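Local coordinates for protein beta-galactosidase (Streptococcus pneumoniae, PDB 4CUB) that probably serves as a galactose-binding, carbohydrate-recognition module of an enzyme that hydrolyses terminal beta-galactosides, at residues P27-S32 against R48-N53. Sequence-based numbering, arbitrary orientation.
Sequences PSDPVS and RWTNWN. With GAL (beta-D-galactopyranose), chain C; EDO (1,2-ethanediol), chain G.
The hydroxyl of T50 and the carboxylate of D29 meet beside a bound galactose, in the sugar site of a beta-sandwich carbohydrate-binding module. T50 OG1 donates to D29 OD2 over 2.8 Å, meeting the carboxylate on its anti side and 25° out of plane. That hydroxyl is used twice: it also accepts the backbone N-H of W52 in a nearly straight bond (169°), an ST turn that leads from strand 49-50 to the sugar-facing tryptophan.

OD2 of D29 has four donors, one of them weak. Besides the T50 hydroxyl, D29 OD2 accepts from galactose O3 at 2.6 Å, weakly from galactose O2, and from ND2 of N26, which together fix the rotation of the carboxylate. OD1 accepts instead from O2 of a 1,2-ethanediol, probably left from crystallisation, whose O1 donates to the carbonyl of S28.

R48 supplies the complementary donors. Extended from CG to NE (chi2 -175°), its chain carries the guanidinium to the sugar, where R48 NE donates to galactose O3 (3.0 Å) and R48 NH2 to galactose O4 (2.7 Å), while NH1 is held by N43. The opposite charges of D29 and R48 are merely near, with D29 OD1 4.4 Å from R48 NE, well out of the guanidinium plane, and no N-H aimed at it. W52 sets one ring face against galactose C5, offset toward the rim, and D86 OD1 shares a further hydrogen bond with the sugar.

Beneath the polar layer, W49 packs its CD1 against CB of V31 and sends NE1 to S25 and D24. Its CA-H points at the carbonyl oxygen of D29, with W49 CA 3.4 Å from D29 O.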
loop_
_atom_site.group_PDB
_atom_site.type_symbol
_atom_site.label_atom_id
_atom_site.label_comp_id
_atom_site.label_asym_id
_atom_site.label_seq_id
_atom_site.Cartn_x
_atom_site.Cartn_y
_atom_site.Cartn_z
ATOM N N PRO A 27 11.693 8.866 -6.057
ATOM C CA PRO A 27 12.520 9.003 -4.864
ATOM C C PRO A 27 12.128 10.096 -3.888
ATOM O O PRO A 27 12.180 9.861 -2.688
ATOM C CB PRO A 27 13.925 9.212 -5.445
ATOM C CG PRO A 27 13.887 8.366 -6.688
ATOM C CD PRO A 27 12.530 8.712 -7.262
ATOM N N SER A 28 11.663 11.244 -4.371
ATOM C CA SER A 28 11.190 12.287 -3.461
ATOM C C SER A 28 9.781 12.023 -2.893
ATOM O O SER A 28 9.327 12.785 -2.032
ATOM C CB SER A 28 11.221 13.654 -4.152
ATOM O OG SER A 28 10.412 13.610 -5.306
ATOM N N ASP A 29 9.111 10.955 -3.352
ATOM C CA ASP A 29 7.828 10.477 -2.770
ATOM C C ASP A 29 7.930 9.065 -2.149
ATOM O O ASP A 29 7.283 8.121 -2.620
ATOM C CB ASP A 29 6.730 10.443 -3.819
ATOM C CG ASP A 29 6.478 11.799 -4.456
ATOM O OD1 ASP A 29 6.400 12.771 -3.708
ATOM O OD2 ASP A 29 6.343 11.854 -5.698
ATOM N N PRO A 30 8.717 8.922 -1.078
ATOM C CA PRO A 30 8.973 7.602 -0.481
ATOM C C PRO A 30 7.679 6.931 0.055
ATOM O O PRO A 30 6.753 7.638 0.456
ATOM C CB PRO A 30 9.912 7.924 0.682
ATOM C CG PRO A 30 9.626 9.363 1.037
ATOM C CD PRO A 30 9.238 10.035 -0.248
ATOM N N VAL A 31 7.626 5.598 0.061
ATOM C CA VAL A 31 6.390 4.877 0.434
ATOM C C VAL A 31 6.050 5.013 1.936
ATOM O O VAL A 31 4.932 4.774 2.329
ATOM C CB VAL A 31 6.416 3.387 -0.003
ATOM C CG1 VAL A 31 7.370 2.548 0.855
ATOM C CG2 VAL A 31 5.003 2.801 -0.007
ATOM N N SER A 32 7.020 5.414 2.757
ATOM C CA SER A 32 6.761 5.726 4.182
ATOM C C SER A 32 5.751 6.871 4.379
ATOM O O SER A 32 5.173 6.999 5.451
ATOM C CB SER A 32 8.061 6.088 4.865
ATOM O OG SER A 32 8.724 7.127 4.138
ATOM N N ARG A 48 2.946 12.179 -0.093
ATOM C CA ARG A 48 2.419 11.128 -0.989
ATOM C C ARG A 48 3.475 10.152 -1.433
ATOM O O ARG A 48 4.654 10.490 -1.489
ATOM C CB ARG A 48 1.704 11.738 -2.210
ATOM C CG ARG A 48 2.567 12.613 -3.124
ATOM C CD ARG A 48 1.717 13.262 -4.219
ATOM N NE ARG A 48 2.455 14.239 -5.025
ATOM C CZ ARG A 48 2.502 15.544 -4.765
ATOM N NH1 ARG A 48 1.852 16.064 -3.708
ATOM N NH2 ARG A 48 3.217 16.341 -5.554
ATOM N N TRP A 49 3.055 8.917 -1.685
ATOM C CA TRP A 49 3.854 7.990 -2.464
ATOM C C TRP A 49 3.412 8.183 -3.896
ATOM O O TRP A 49 2.203 8.357 -4.137
ATOM C CB TRP A 49 3.607 6.520 -2.068
ATOM C CG TRP A 49 4.208 5.569 -3.092
ATOM C CD1 TRP A 49 5.497 5.106 -3.122
ATOM C CD2 TRP A 49 3.552 5.012 -4.244
ATOM N NE1 TRP A 49 5.672 4.278 -4.203
ATOM C CE2 TRP A 49 4.499 4.208 -4.914
ATOM C CE3 TRP A 49 2.249 5.107 -4.767
ATOM C CZ2 TRP A 49 4.193 3.501 -6.105
ATOM C CZ3 TRP A 49 1.940 4.391 -5.940
ATOM C CH2 TRP A 49 2.909 3.609 -6.598
ATOM N N THR A 50 4.356 8.142 -4.848
ATOM C CA THR A 50 3.998 8.071 -6.282
ATOM C C THR A 50 5.059 7.273 -6.960
ATOM O O THR A 50 6.166 7.179 -6.442
ATOM C CB THR A 50 3.950 9.432 -7.041
ATOM O OG1 THR A 50 5.286 9.848 -7.392
ATOM C CG2 THR A 50 3.254 10.531 -6.240
ATOM N N ASN A 51 4.725 6.694 -8.119
ATOM C CA ASN A 51 5.754 6.258 -9.049
ATOM C C ASN A 51 5.868 7.162 -10.287
ATOM O O ASN A 51 6.090 6.677 -11.408
ATOM C CB ASN A 51 5.595 4.768 -9.417
ATOM C CG ASN A 51 4.308 4.457 -10.183
ATOM O OD1 ASN A 51 3.397 5.287 -10.314
ATOM N ND2 ASN A 51 4.242 3.232 -10.714
ATOM N N TRP A 52 5.719 8.475 -10.091
ATOM C CA TRP A 52 5.793 9.446 -11.202
ATOM C C TRP A 52 7.117 9.323 -11.968
ATOM O O TRP A 52 8.181 9.418 -11.368
ATOM C CB TRP A 52 5.662 10.868 -10.657
ATOM C CG TRP A 52 5.758 12.009 -11.696
ATOM C CD1 TRP A 52 4.730 12.535 -12.430
ATOM C CD2 TRP A 52 6.927 12.795 -12.025
ATOM N NE1 TRP A 52 5.193 13.579 -13.226
ATOM C CE2 TRP A 52 6.534 13.757 -12.990
ATOM C CE3 TRP A 52 8.265 12.775 -11.597
ATOM C CZ2 TRP A 52 7.436 14.680 -13.549
ATOM C CZ3 TRP A 52 9.164 13.676 -12.163
ATOM C CH2 TRP A 52 8.741 14.625 -13.123
ATOM N N ASN A 53 7.037 9.084 -13.281
ATOM C CA ASN A 53 8.197 9.113 -14.160
ATOM C C ASN A 53 9.155 7.981 -13.856
ATOM O O ASN A 53 10.331 8.082 -14.153
ATOM C CB ASN A 53 8.952 10.458 -14.074
ATOM C CG ASN A 53 9.876 10.693 -15.266
ATOM O OD1 ASN A 53 9.538 10.324 -16.389
ATOM N ND2 ASN A 53 11.033 11.311 -15.029
HETATM C C1 GAL C . 6.856 15.768 -9.304
HETATM C C2 GAL C . 6.492 15.217 -7.915
HETATM C C3 GAL C . 5.377 14.161 -8.007
HETATM C C4 GAL C . 4.200 14.681 -8.831
HETATM C C5 GAL C . 4.687 15.143 -10.211
HETATM C C6 GAL C . 3.578 15.805 -11.036
HETATM O O2 GAL C . 7.626 14.635 -7.309
HETATM O O3 GAL C . 4.921 13.765 -6.726
HETATM O O4 GAL C . 3.545 15.730 -8.138
HETATM O O5 GAL C . 5.688 16.131 -10.024
HETATM O O6 GAL C . 2.668 14.872 -11.574
HETATM C C1 EDO G . 7.178 14.528 0.362
HETATM O O1 EDO G . 8.059 13.401 0.430
HETATM C C2 EDO G . 6.583 14.601 -1.042
HETATM O O2 EDO G . 5.625 13.545 -1.227
#